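Uncharacterized protein (PDB 3JYG) is of unknown function but belongs to the 6-pyruvoyl tetrahydropterin synthase family, forms an assembly of three subunits and binds a zinc ion. Local coordinates at residues Lys70-Glu75 and Met106-Ala111; Pro88-Leu93 and Ala98-Leu103; Val113-Ile118 and Leu128-Val133; Pro139-Ile144 and Val166-Thr171. All coordinates share one frame; numbering follows the deposited sequence.

Contact 1. Residues Lys70-Glu75 and Met106-Ala111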
loop_
_atom_site.group_PDB
_atom_site.type_symbol
_atom_site.label_atom_id
_atom_site.label_comp_id
_atom_site.label_asym_id
_atom_site.label_seq_id
_atom_site.Cartn_x
_atom_site.Cartn_y
_atom_site.Cartn_z
ATOM N N LYS A 70 9.801 -16.988 -6.016
ATOM C CA LYS A 70 8.517 -17.654 -5.864
ATOM C C LYS A 70 8.706 -19.129 -5.498
ATOM O O LYS A 70 8.080 -19.628 -4.576
ATOM C CB LYS A 70 7.681 -17.565 -7.157
ATOM C CG LYS A 70 6.229 -17.919 -6.931
ATOM C CD LYS A 70 5.289 -17.501 -8.092
ATOM C CE LYS A 70 3.838 -17.481 -7.592
ATOM N NZ LYS A 70 3.395 -18.834 -7.163
ATOM N N ARG A 71 9.588 -19.807 -6.226
ATOM C CA ARG A 71 9.832 -21.225 -6.028
ATOM C C ARG A 71 10.356 -21.474 -4.621
ATOM O O ARG A 71 9.891 -22.374 -3.942
ATOM C CB ARG A 71 10.809 -21.754 -7.070
ATOM C CG ARG A 71 10.675 -23.281 -7.307
ATOM C CD ARG A 71 11.590 -23.748 -8.455
ATOM N NE ARG A 71 12.924 -23.222 -8.212
ATOM C CZ ARG A 71 13.968 -23.320 -9.032
ATOM N NH1 ARG A 71 13.875 -23.963 -10.195
ATOM N NH2 ARG A 71 15.116 -22.764 -8.669
ATOM N N PHE A 72 11.328 -20.677 -4.209
ATOM C CA PHE A 72 11.829 -20.688 -2.841
ATOM C C PHE A 72 10.743 -20.558 -1.741
ATOM O O PHE A 72 10.638 -21.415 -0.870
ATOM C CB PHE A 72 12.926 -19.631 -2.659
ATOM C CG PHE A 72 13.413 -19.536 -1.243
ATOM C CD1 PHE A 72 14.300 -20.489 -0.735
ATOM C CD2 PHE A 72 12.933 -18.552 -0.388
ATOM C CE1 PHE A 72 14.747 -20.434 0.588
ATOM C CE2 PHE A 72 13.371 -18.507 0.958
ATOM C CZ PHE A 72 14.283 -19.454 1.434
ATOM N N ILE A 73 9.909 -19.538 -1.812
ATOM C CA ILE A 73 8.792 -19.401 -0.886
ATOM C C ILE A 73 7.901 -20.655 -0.909
ATOM O O ILE A 73 7.527 -21.168 0.157
ATOM C CB ILE A 73 7.934 -18.130 -1.222
ATOM C CG1 ILE A 73 8.752 -16.830 -1.059
ATOM C CG2 ILE A 73 6.621 -18.075 -0.402
ATOM C CD1 ILE A 73 9.301 -16.567 0.303
ATOM N N ASP A 74 7.564 -21.122 -2.115
ATOM C CA ASP A 74 6.624 -22.243 -2.321
ATOM C C ASP A 74 7.227 -23.573 -1.808
ATOM O O ASP A 74 6.547 -24.379 -1.135
ATOM C CB ASP A 74 6.242 -22.367 -3.815
ATOM C CG ASP A 74 5.246 -21.269 -4.303
ATOM O OD1 ASP A 74 4.769 -20.411 -3.502
ATOM O OD2 ASP A 74 4.953 -21.245 -5.537
ATOM N N GLU A 75 8.509 -23.793 -2.114
ATOM C CA GLU A 75 9.152 -25.075 -1.859
ATOM C C GLU A 75 9.757 -25.180 -0.481
ATOM O O GLU A 75 9.864 -26.302 0.065
ATOM C CB GLU A 75 10.158 -25.439 -2.965
ATOM C CG GLU A 75 9.378 -25.778 -4.247
ATOM C CD GLU A 75 10.210 -26.131 -5.437
ATOM O OE1 GLU A 75 11.436 -26.265 -5.303
ATOM O OE2 GLU A 75 9.616 -26.272 -6.543
HETATM N N MSE A 106 21.376 -24.808 4.402
HETATM C CA MSE A 106 21.351 -24.542 2.980
HETATM C C MSE A 106 21.983 -23.193 2.754
HETATM O O MSE A 106 22.169 -22.429 3.691
HETATM C CB MSE A 106 19.901 -24.577 2.499
HETATM C CG MSE A 106 19.153 -25.750 3.118
HETATM SE SE MSE A 106 19.996 -27.405 2.482
HETATM C CE MSE A 106 18.790 -28.678 3.374
ATOM N N GLU A 107 22.299 -22.891 1.510
ATOM C CA GLU A 107 22.925 -21.602 1.191
ATOM C C GLU A 107 22.081 -20.387 1.675
ATOM O O GLU A 107 22.641 -19.426 2.191
ATOM C CB GLU A 107 23.212 -21.507 -0.304
ATOM C CG GLU A 107 24.541 -22.106 -0.739
ATOM C CD GLU A 107 25.222 -21.226 -1.799
ATOM O OE1 GLU A 107 24.536 -20.820 -2.783
ATOM O OE2 GLU A 107 26.434 -20.909 -1.634
ATOM N N GLU A 108 20.753 -20.461 1.561
ATOM C CA GLU A 108 19.884 -19.303 1.895
ATOM C C GLU A 108 19.836 -18.958 3.386
ATOM O O GLU A 108 19.162 -18.029 3.769
ATOM C CB GLU A 108 18.450 -19.475 1.352
ATOM C CG GLU A 108 18.352 -19.654 -0.160
ATOM C CD GLU A 108 18.808 -21.019 -0.646
ATOM O OE1 GLU A 108 19.130 -21.906 0.171
ATOM O OE2 GLU A 108 18.860 -21.201 -1.871
ATOM N N GLY A 109 20.521 -19.738 4.212
ATOM C CA GLY A 109 20.566 -19.502 5.653
ATOM C C GLY A 109 19.368 -20.084 6.401
ATOM O O GLY A 109 18.840 -19.442 7.305
ATOM N N TYR A 110 18.882 -21.258 6.008
ATOM C CA TYR A 110 17.972 -22.005 6.880
ATOM C C TYR A 110 18.496 -23.438 6.867
ATOM O O TYR A 110 19.408 -23.777 6.068
ATOM C CB TYR A 110 16.490 -21.970 6.409
ATOM C CG TYR A 110 16.333 -22.749 5.131
ATOM C CD1 TYR A 110 16.712 -22.185 3.914
ATOM C CD2 TYR A 110 15.946 -24.097 5.154
ATOM C CE1 TYR A 110 16.638 -22.901 2.735
ATOM C CE2 TYR A 110 15.859 -24.836 3.963
ATOM C CZ TYR A 110 16.205 -24.223 2.763
ATOM O OH TYR A 110 16.155 -24.944 1.591
ATOM N N ALA A 111 17.940 -24.237 7.767
ATOM C CA ALA A 111 18.226 -25.658 7.826
ATOM C C ALA A 111 16.984 -26.550 7.808
ATOM O O ALA A 111 15.894 -26.163 8.261
ATOM C CB ALA A 111 19.105 -25.988 9.052
#

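Contact 2. Residues Pro88-Leu93 and Ala98-Leu103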
loop_
_atom_site.group_PDB
_atom_site.type_symbol
_atom_site.label_atom_id
_atom_site.label_comp_id
_atom_site.label_asym_id
_atom_site.label_seq_id
_atom_site.Cartn_x
_atom_site.Cartn_y
_atom_site.Cartn_z
ATOM N N PRO A 88 14.167 -21.862 23.184
ATOM C CA PRO A 88 14.349 -22.775 24.330
ATOM C C PRO A 88 13.555 -24.075 24.187
ATOM O O PRO A 88 13.875 -25.082 24.847
ATOM C CB PRO A 88 13.751 -21.991 25.495
ATOM C CG PRO A 88 13.838 -20.571 25.071
ATOM C CD PRO A 88 13.671 -20.534 23.606
ATOM N N LEU A 89 12.501 -24.044 23.377
ATOM C CA LEU A 89 11.746 -25.255 23.105
ATOM C C LEU A 89 12.333 -26.115 22.001
ATOM O O LEU A 89 11.800 -27.202 21.727
ATOM C CB LEU A 89 10.302 -24.905 22.703
ATOM C CG LEU A 89 9.302 -24.525 23.769
ATOM C CD1 LEU A 89 7.936 -24.248 23.085
ATOM C CD2 LEU A 89 9.181 -25.614 24.862
ATOM N N PHE A 90 13.401 -25.644 21.331
ATOM C CA PHE A 90 14.027 -26.475 20.278
ATOM C C PHE A 90 14.165 -27.967 20.718
ATOM O O PHE A 90 13.638 -28.852 20.031
ATOM C CB PHE A 90 15.380 -25.891 19.763
ATOM C CG PHE A 90 15.806 -26.451 18.473
ATOM C CD1 PHE A 90 15.464 -25.822 17.282
ATOM C CD2 PHE A 90 16.481 -27.680 18.418
ATOM C CE1 PHE A 90 15.833 -26.403 16.061
ATOM C CE2 PHE A 90 16.865 -28.239 17.218
ATOM C CZ PHE A 90 16.545 -27.599 16.037
ATOM N N PRO A 91 14.832 -28.253 21.862
ATOM C CA PRO A 91 15.012 -29.642 22.316
ATOM C C PRO A 91 13.698 -30.404 22.612
ATOM O O PRO A 91 13.649 -31.620 22.483
ATOM C CB PRO A 91 15.826 -29.490 23.636
ATOM C CG PRO A 91 16.567 -28.189 23.461
ATOM C CD PRO A 91 15.630 -27.306 22.675
ATOM N N THR A 92 12.667 -29.677 23.026
ATOM C CA THR A 92 11.355 -30.241 23.332
ATOM C C THR A 92 10.536 -30.604 22.084
ATOM O O THR A 92 9.917 -31.648 22.042
ATOM C CB THR A 92 10.569 -29.266 24.195
ATOM O OG1 THR A 92 11.289 -29.117 25.416
ATOM C CG2 THR A 92 9.145 -29.791 24.518
ATOM N N LEU A 93 10.575 -29.739 21.068
ATOM C CA LEU A 93 9.827 -29.925 19.832
ATOM C C LEU A 93 10.564 -30.727 18.815
ATOM O O LEU A 93 9.925 -31.371 18.010
ATOM C CB LEU A 93 9.415 -28.577 19.219
ATOM C CG LEU A 93 8.462 -27.696 20.031
ATOM C CD1 LEU A 93 8.434 -26.268 19.427
ATOM C CD2 LEU A 93 7.096 -28.282 20.076
ATOM N N ALA A 98 18.161 -32.836 19.539
ATOM C CA ALA A 98 18.341 -31.921 20.679
ATOM C C ALA A 98 19.756 -31.305 20.718
ATOM O O ALA A 98 19.937 -30.194 21.203
ATOM C CB ALA A 98 18.001 -32.626 22.015
ATOM N N ASP A 99 20.739 -31.989 20.122
ATOM C CA ASP A 99 22.106 -31.464 20.107
ATOM C C ASP A 99 22.321 -30.472 18.968
ATOM O O ASP A 99 23.387 -29.865 18.863
ATOM C CB ASP A 99 23.148 -32.604 20.070
ATOM C CG ASP A 99 23.244 -33.319 18.713
ATOM O OD1 ASP A 99 22.569 -32.956 17.715
ATOM O OD2 ASP A 99 24.029 -34.289 18.658
ATOM N N LYS A 100 21.318 -30.354 18.082
ATOM C CA LYS A 100 21.361 -29.404 16.968
ATOM C C LYS A 100 22.575 -29.633 16.074
ATOM O O LYS A 100 23.037 -28.692 15.416
ATOM C CB LYS A 100 21.412 -27.950 17.459
ATOM C CG LYS A 100 20.412 -27.564 18.550
ATOM C CD LYS A 100 20.720 -26.118 18.973
ATOM C CE LYS A 100 19.750 -25.681 20.022
ATOM N NZ LYS A 100 19.960 -24.281 20.510
ATOM N N SER A 101 23.118 -30.852 16.044
ATOM C CA SER A 101 24.235 -31.095 15.132
ATOM C C SER A 101 23.818 -31.603 13.767
ATOM O O SER A 101 24.424 -31.212 12.774
ATOM C CB SER A 101 25.272 -32.069 15.701
ATOM O OG SER A 101 24.658 -33.343 15.840
ATOM N N ALA A 102 22.845 -32.504 13.715
ATOM C CA ALA A 102 22.522 -33.189 12.453
ATOM C C ALA A 102 21.498 -32.350 11.682
ATOM O O ALA A 102 20.389 -32.811 11.398
ATOM C CB ALA A 102 21.985 -34.629 12.732
ATOM N N LEU A 103 21.862 -31.106 11.373
ATOM C CA LEU A 103 20.980 -30.213 10.602
ATOM C C LEU A 103 21.705 -29.922 9.334
ATOM O O LEU A 103 22.924 -29.833 9.326
ATOM C CB LEU A 103 20.730 -28.884 11.328
ATOM C CG LEU A 103 20.242 -28.927 12.772
ATOM C CD1 LEU A 103 20.076 -27.493 13.229
ATOM C CD2 LEU A 103 18.945 -29.686 12.849
#

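Contact 3. Residues Val113-Ile118 and Leu128-Val133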
loop_
_atom_site.group_PDB
_atom_site.type_symbol
_atom_site.label_atom_id
_atom_site.label_comp_id
_atom_site.label_asym_id
_atom_site.label_seq_id
_atom_site.Cartn_x
_atom_site.Cartn_y
_atom_site.Cartn_z
ATOM N N VAL A 113 16.257 -30.783 9.054
ATOM C CA VAL A 113 16.924 -31.866 9.774
ATOM C C VAL A 113 17.594 -32.821 8.760
ATOM O O VAL A 113 17.207 -32.865 7.587
ATOM C CB VAL A 113 15.970 -32.592 10.743
ATOM C CG1 VAL A 113 15.448 -31.601 11.787
ATOM C CG2 VAL A 113 14.820 -33.266 9.960
ATOM N N ASP A 114 18.652 -33.501 9.197
ATOM C CA ASP A 114 19.235 -34.600 8.456
ATOM C C ASP A 114 18.310 -35.789 8.675
ATOM O O ASP A 114 18.266 -36.325 9.778
ATOM C CB ASP A 114 20.635 -34.963 9.013
ATOM C CG ASP A 114 21.335 -36.050 8.179
ATOM O OD1 ASP A 114 20.660 -36.767 7.390
ATOM O OD2 ASP A 114 22.571 -36.174 8.320
ATOM N N PHE A 115 17.584 -36.197 7.640
ATOM C CA PHE A 115 16.637 -37.309 7.781
ATOM C C PHE A 115 17.253 -38.693 7.973
ATOM O O PHE A 115 16.600 -39.603 8.494
ATOM C CB PHE A 115 15.628 -37.293 6.648
ATOM C CG PHE A 115 14.611 -36.191 6.780
ATOM C CD1 PHE A 115 13.425 -36.408 7.469
ATOM C CD2 PHE A 115 14.848 -34.932 6.232
ATOM C CE1 PHE A 115 12.467 -35.383 7.602
ATOM C CE2 PHE A 115 13.889 -33.901 6.370
ATOM C CZ PHE A 115 12.702 -34.142 7.057
ATOM N N GLU A 116 18.516 -38.845 7.593
ATOM C CA GLU A 116 19.282 -40.062 7.941
ATOM C C GLU A 116 19.185 -40.416 9.411
ATOM O O GLU A 116 19.074 -41.587 9.751
ATOM C CB GLU A 116 20.761 -39.945 7.542
ATOM C CG GLU A 116 20.979 -39.900 6.018
ATOM C CD GLU A 116 20.630 -41.227 5.329
ATOM O OE1 GLU A 116 20.913 -42.320 5.910
ATOM O OE2 GLU A 116 20.060 -41.171 4.208
ATOM N N ARG A 117 19.202 -39.432 10.291
ATOM C CA ARG A 117 19.235 -39.788 11.696
ATOM C C ARG A 117 17.884 -40.269 12.282
ATOM O O ARG A 117 17.864 -40.880 13.353
ATOM C CB ARG A 117 20.003 -38.737 12.540
ATOM C CG ARG A 117 19.205 -37.665 13.284
ATOM C CD ARG A 117 19.704 -37.420 14.779
ATOM N NE ARG A 117 21.099 -36.973 14.971
ATOM C CZ ARG A 117 21.513 -36.089 15.898
ATOM N NH1 ARG A 117 20.661 -35.521 16.741
ATOM N NH2 ARG A 117 22.802 -35.754 15.978
ATOM N N ILE A 118 16.778 -40.061 11.544
ATOM C CA ILE A 118 15.429 -40.522 11.978
ATOM C C ILE A 118 14.795 -41.572 11.061
ATOM O O ILE A 118 13.575 -41.808 11.086
ATOM C CB ILE A 118 14.427 -39.353 12.156
ATOM C CG1 ILE A 118 14.416 -38.462 10.898
ATOM C CG2 ILE A 118 14.751 -38.592 13.439
ATOM C CD1 ILE A 118 13.485 -37.290 10.983
ATOM N N LEU A 128 6.322 -34.776 11.196
ATOM C CA LEU A 128 6.673 -33.747 12.152
ATOM C C LEU A 128 7.987 -33.103 11.725
ATOM O O LEU A 128 8.068 -31.854 11.605
ATOM C CB LEU A 128 6.779 -34.357 13.561
ATOM C CG LEU A 128 7.514 -33.553 14.616
ATOM C CD1 LEU A 128 6.856 -32.194 14.811
ATOM C CD2 LEU A 128 7.508 -34.319 15.957
ATOM N N TYR A 129 9.023 -33.922 11.500
ATOM C CA TYR A 129 10.347 -33.353 11.101
ATOM C C TYR A 129 10.417 -32.719 9.700
ATOM O O TYR A 129 11.218 -31.764 9.489
ATOM C CB TYR A 129 11.499 -34.341 11.356
ATOM C CG TYR A 129 11.723 -34.560 12.842
ATOM C CD1 TYR A 129 12.251 -33.538 13.649
ATOM C CD2 TYR A 129 11.381 -35.767 13.462
ATOM C CE1 TYR A 129 12.454 -33.718 15.007
ATOM C CE2 TYR A 129 11.575 -35.953 14.851
ATOM C CZ TYR A 129 12.134 -34.924 15.607
ATOM O OH TYR A 129 12.332 -35.054 16.969
ATOM N N GLU A 130 9.591 -33.199 8.758
ATOM C CA GLU A 130 9.435 -32.506 7.474
ATOM C C GLU A 130 8.883 -31.084 7.630
ATOM O O GLU A 130 9.146 -30.239 6.773
ATOM C CB GLU A 130 8.606 -33.291 6.441
ATOM C CG GLU A 130 9.250 -34.641 6.073
ATOM C CD GLU A 130 10.022 -34.653 4.742
ATOM O OE1 GLU A 130 10.643 -33.634 4.345
ATOM O OE2 GLU A 130 9.998 -35.717 4.072
ATOM N N SER A 131 8.150 -30.814 8.717
ATOM C CA SER A 131 7.565 -29.457 8.920
ATOM C C SER A 131 8.580 -28.341 9.166
ATOM O O SER A 131 8.354 -27.209 8.808
ATOM C CB SER A 131 6.617 -29.437 10.099
ATOM O OG SER A 131 5.764 -30.543 10.100
ATOM N N PHE A 132 9.707 -28.639 9.799
ATOM C CA PHE A 132 10.513 -27.548 10.371
ATOM C C PHE A 132 11.479 -26.873 9.422
ATOM O O PHE A 132 12.180 -27.552 8.656
ATOM C CB PHE A 132 11.301 -28.052 11.576
ATOM C CG PHE A 132 10.450 -28.346 12.751
ATOM C CD1 PHE A 132 9.826 -27.308 13.457
ATOM C CD2 PHE A 132 10.236 -29.686 13.166
ATOM C CE1 PHE A 132 9.019 -27.587 14.546
ATOM C CE2 PHE A 132 9.432 -29.944 14.275
ATOM C CZ PHE A 132 8.850 -28.921 14.962
ATOM N N VAL A 133 11.484 -25.529 9.473
ATOM C CA VAL A 133 12.480 -24.738 8.778
ATOM C C VAL A 133 13.231 -24.057 9.903
ATOM O O VAL A 133 12.635 -23.300 10.672
ATOM C CB VAL A 133 11.821 -23.677 7.878
ATOM C CG1 VAL A 133 12.838 -22.647 7.416
ATOM C CG2 VAL A 133 11.193 -24.375 6.634
HETATM O O HOH W 1 13.361 -30.051 8.845
#

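Contact 4. Residues Pro139-Ile144 and Val166-Thr171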
loop_
_atom_site.group_PDB
_atom_site.type_symbol
_atom_site.label_atom_id
_atom_site.label_comp_id
_atom_site.label_asym_id
_atom_site.label_seq_id
_atom_site.Cartn_x
_atom_site.Cartn_y
_atom_site.Cartn_z
ATOM N N PRO A 139 11.801 -15.637 14.711
ATOM C CA PRO A 139 11.099 -15.382 13.411
ATOM C C PRO A 139 9.933 -14.378 13.521
ATOM O O PRO A 139 8.768 -14.740 13.248
ATOM C CB PRO A 139 10.602 -16.777 12.984
ATOM C CG PRO A 139 10.429 -17.537 14.351
ATOM C CD PRO A 139 11.515 -16.972 15.287
ATOM N N THR A 140 10.260 -13.141 13.907
ATOM C CA THR A 140 9.326 -12.016 13.872
ATOM C C THR A 140 9.122 -11.593 12.420
ATOM O O THR A 140 9.942 -11.934 11.567
ATOM C CB THR A 140 9.919 -10.800 14.591
ATOM O OG1 THR A 140 11.215 -10.500 14.053
ATOM C CG2 THR A 140 10.102 -11.084 16.087
ATOM N N SER A 141 8.059 -10.831 12.147
ATOM C CA SER A 141 7.891 -10.194 10.842
ATOM C C SER A 141 9.092 -9.424 10.378
ATOM O O SER A 141 9.479 -9.556 9.243
ATOM C CB SER A 141 6.696 -9.250 10.881
ATOM O OG SER A 141 5.569 -10.082 11.097
ATOM N N GLU A 142 9.656 -8.583 11.247
ATOM C CA GLU A 142 10.875 -7.797 10.890
ATOM C C GLU A 142 12.082 -8.682 10.600
ATOM O O GLU A 142 12.874 -8.390 9.707
ATOM C CB GLU A 142 11.260 -6.791 11.999
ATOM C CG GLU A 142 10.142 -5.830 12.422
ATOM C CD GLU A 142 9.326 -6.350 13.609
ATOM O OE1 GLU A 142 8.822 -7.516 13.580
ATOM O OE2 GLU A 142 9.168 -5.580 14.584
ATOM N N SER A 143 12.234 -9.783 11.338
ATOM C CA SER A 143 13.418 -10.623 11.115
ATOM C C SER A 143 13.269 -11.386 9.814
ATOM O O SER A 143 14.251 -11.572 9.073
ATOM C CB SER A 143 13.630 -11.592 12.281
ATOM O OG SER A 143 13.904 -10.860 13.460
ATOM N N ILE A 144 12.052 -11.842 9.533
ATOM C CA ILE A 144 11.781 -12.503 8.234
ATOM C C ILE A 144 12.020 -11.596 7.008
ATOM O O ILE A 144 12.668 -12.012 6.007
ATOM C CB ILE A 144 10.358 -13.126 8.244
ATOM C CG1 ILE A 144 10.352 -14.304 9.254
ATOM C CG2 ILE A 144 9.909 -13.605 6.829
ATOM C CD1 ILE A 144 8.898 -14.838 9.618
ATOM N N VAL A 166 11.984 -4.829 1.228
ATOM C CA VAL A 166 11.090 -5.983 1.283
ATOM C C VAL A 166 10.076 -5.730 2.383
ATOM O O VAL A 166 10.430 -5.255 3.456
ATOM C CB VAL A 166 11.891 -7.212 1.666
ATOM C CG1 VAL A 166 10.978 -8.394 2.020
ATOM C CG2 VAL A 166 12.832 -7.566 0.546
ATOM N N GLU A 167 8.816 -6.003 2.103
ATOM C CA GLU A 167 7.780 -5.929 3.118
ATOM C C GLU A 167 7.381 -7.350 3.503
ATOM O O GLU A 167 7.340 -8.263 2.662
ATOM C CB GLU A 167 6.522 -5.203 2.609
ATOM C CG GLU A 167 6.758 -3.768 2.144
ATOM C CD GLU A 167 5.465 -3.110 1.674
ATOM O OE1 GLU A 167 5.373 -2.814 0.456
ATOM O OE2 GLU A 167 4.536 -2.953 2.512
ATOM N N PHE A 168 7.077 -7.527 4.772
ATOM C CA PHE A 168 6.477 -8.789 5.212
ATOM C C PHE A 168 5.229 -8.515 6.060
ATOM O O PHE A 168 5.314 -7.882 7.134
ATOM C CB PHE A 168 7.500 -9.691 5.898
ATOM C CG PHE A 168 6.941 -11.044 6.259
ATOM C CD1 PHE A 168 6.774 -12.033 5.272
ATOM C CD2 PHE A 168 6.510 -11.302 7.557
ATOM C CE1 PHE A 168 6.195 -13.297 5.598
ATOM C CE2 PHE A 168 5.912 -12.563 7.884
ATOM C CZ PHE A 168 5.801 -13.559 6.905
ATOM N N LEU A 169 4.074 -8.931 5.523
ATOM C CA LEU A 169 2.791 -8.777 6.196
ATOM C C LEU A 169 2.527 -10.035 7.045
ATOM O O LEU A 169 2.484 -11.172 6.544
ATOM C CB LEU A 169 1.649 -8.499 5.182
ATOM C CG LEU A 169 1.512 -7.215 4.341
ATOM C CD1 LEU A 169 2.725 -6.947 3.510
ATOM C CD2 LEU A 169 0.287 -7.259 3.388
ATOM N N GLU A 170 2.429 -9.819 8.352
ATOM C CA GLU A 170 2.177 -10.866 9.311
ATOM C C GLU A 170 0.643 -11.140 9.360
ATOM O O GLU A 170 0.187 -12.281 9.562
ATOM C CB GLU A 170 2.632 -10.352 10.669
ATOM C CG GLU A 170 2.437 -11.287 11.802
ATOM C CD GLU A 170 2.671 -10.583 13.114
ATOM O OE1 GLU A 170 3.798 -10.026 13.295
ATOM O OE2 GLU A 170 1.737 -10.588 13.942
ATOM N N THR A 171 -0.129 -10.052 9.248
ATOM C CA THR A 171 -1.586 -10.105 9.174
ATOM C C THR A 171 -2.054 -9.053 8.138
ATOM O O THR A 171 -1.244 -8.221 7.683
ATOM C CB THR A 171 -2.265 -9.863 10.559
ATOM O OG1 THR A 171 -2.186 -8.482 10.928
ATOM C CG2 THR A 171 -1.662 -10.752 11.674
HETATM O O HOH W 2 6.508 -9.753 14.951
#

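Contact 1. Residues Lys70-Glu75 and Met106-Ala111
Phe72 of helix 67-77 packs against Glu108 and Tyr110 in a buried, largely apolar contact between that helix and the tight turn leading into strand 110-113. The fold is that of the 6-pyruvoyl tetrahydropterin synthase family, in which helices lie against one face of a sheet; here a type I beta turn from Met106 to Gly109 joins the edge strand 103-105 to its antiparallel neighbour. Gly109 closes the turn with a positive phi of 83°, a conformation that glycine adopts easily.

Phenylalanine suits the helix position because its ring offers one CH corner, CE1, to both a glutamate chain and a phenol ring. With CG anti to the backbone N (chi1 176°), the ring reaches out from the helix. The methylene groups of Glu108 lie along it, CG being 3.8 Å from Phe72 CE1. Glu108 thus offers hydrocarbon to the ring, while its chain bends at chi2 and the carboxylate goes on to a salt bridge with Arg155 of helix 141-155. Leu148 and Leu151 of that same helix also touch Phe72, so two helices and the turn share one apolar core.

Tyr110, the residue after the turn, is buried, and the CG of Met106, a selenomethionine in this model, lies over one face of its ring, toward the rim. Toward the helix, Tyr110 CE1 lies near the plane of the Phe72 ring, at its edge, 3.8 Å from Phe72 CE1.

Contact 2. Residues Pro88-Leu93 and Ala98-Leu103
Phe90 and Lys100 make the main touch: the two side chains cross obliquely, with Lys100 CG 3.8 Å from Phe90 CE2. Further along the same chain, Lys100 CE comes to 4.2 Å from Phe90 CD2. Lysine is apt here because its methylene chain, through CG and CE, can lie by the ring while the charge is carried past it. Beyond CG the chain is fully extended (chi4 180°), which brings NZ to Asp86, in a salt bridge, and to the carbonyl oxygen of Ile85. Beside this pair a smaller apolar touch joins Pro91 CB to Ala98 CB at 4.1 Å, where two compact side chains let the backbones come close.

The segments lie in the connection from strand 80-84 of this chain's sheet, the second ending on the first residue of strand 103-105; the short helix 90-93 is its one helical element, and proline fits the first turn of such a helix, where no backbone N-H is needed inside it.

The backbone around Lys100 is shaped by an Asx turn. Asp99 OD1 accepts from Ser101 N at 2.7 Å, with a nearly straight angle of 166° at the hydrogen, and from Ser101 OG at 2.8 Å. Both donors approach from the same face of the carboxylate, above its plane. Lys100, at the middle of this turn, has a positive phi of 58°. The other aspartate oxygen, OD2, forms a salt bridge with Arg117, while Leu103 packs on Ala111 and Val113 of the adjoining strand.

Contact 3. Residues Val113-Ile118 and Leu128-Val133
Tyr129 meets Val113 and Ile118 in a buried contact where helix 123-131 packs back on the loop after strand 110-113. The two segments frame a helical connection within the sheet of this chain, a member of the 6-pyruvoyl tetrahydropterin synthase family: strand 110-113 leaves it, and strand 132-135 returns antiparallel beside it.

From Tyr129 CB outward, CB already meets two methyls, Ile118 CD1 at 3.6 Å and Val113 CG2 at 3.8 Å. CG and CD2 stay beside the same isoleucine methyl, whereas CD1 lies on the Val113 side, near CG1. Branched aliphatic residues suit these places because separate methyls can follow the base of the ring. At the tip, OH is hydrogen-bonded to His96 ND1, and the ring of Phe97 meets the tyrosine edge-to-face. The tyrosine therefore combines an apolar base with a polar end that has a partner.

Phe115, on the 3-10 turn, meets the next helix residue, Glu130. Val113 CG2, from the same segment as Phe115, lies over one face of its ring toward the rim, and the backbone N of Glu130 lies at the ring edge, in plane. The Glu130 side chain crosses the phenylalanine at about a right angle, bending at chi2 (-100°) to bring OE1 to 3.4 Å from Phe115 CZ; that oxygen also forms a salt bridge with Arg112.

A water links the two backbones where no direct hydrogen bond joins them. It accepts from Val113 N at 3.0 Å and donates to Tyr129 O and Phe132 O, each 2.8 Å from the water oxygen.

Contact 4. Residues Pro139-Ile144 and Val166-Thr171
The ring of Phe168 carries Ile144 CG2 over the centre of one face, while Ser141 CB sits at its edge, close to the ring plane. The methyl makes a CH-pi contact: Ile144 CG2 is 3.8 Å from the centroid of the Phe168 ring and only 9° off its normal. Isoleucine suits the helix position because CG2 rests over the middle of the ring and CD1 comes near CE2. Phe168 CG is anti to the backbone N (chi1 -175°), and the ring projects from strand 162-169 toward helix 141-155, where Ala145 also touches it. At the first turn of the helix, Ser141 CA comes to 3.7 Å from Phe168 CD2; a small residue allows this close approach.

This is helix-on-sheet packing in the 6-pyruvoyl tetrahydropterin synthase fold, at the end of the helix nearest the zinc ion. Thr140 is the N-cap, its OG1 accepting from Ser143 N at 3.0 Å, and the same oxygen is hydrogen-bonded to Gly58 O of the third subunit.

Beyond the ring the contact turns polar. Ser141 OG donates to Glu170 OE1 at 2.8 Å, using the anti lone pair of that carboxylate oxygen. A water donates to Glu170 OE1 as well, at 3.2 Å, and is weakly bonded to Ser141 N.

Glu170 belongs to a classic beta bulge with Thr171, opposite Ser174, and its side chain lies about 4 Å from the zinc bound by His17, His40 and His42. The serine and the water thus probably help orient a carboxylate close to the zinc, linking the helix start to the metal site.

Overall arrangement
Along the chain, contact 2 is nested within the loop contact 1 closes; contacts 3 and 4 follow in series. Contacts 2 and 3 are nearest, 11 Å centre to centre, and meet through the Asp99-Arg117 salt bridge. Contact 1, centred about 15 Å from contact 3 and 20 Å from contact 2, touches both: Tyr110 packs on Val133 and Ala111 on Leu103. Contact 4 touches none, its centre about 24 Å from contact 2's and 25 Å from contact 3's. All four reach the same sheet, contact 2 through Leu103 at its outermost strand 103-105. Helix 141-155 carries one side of contact 4 and packs on Phe72, Glu108 and Tyr110 of contact 1. The sheet thus joins irregular outer connections to the zinc site.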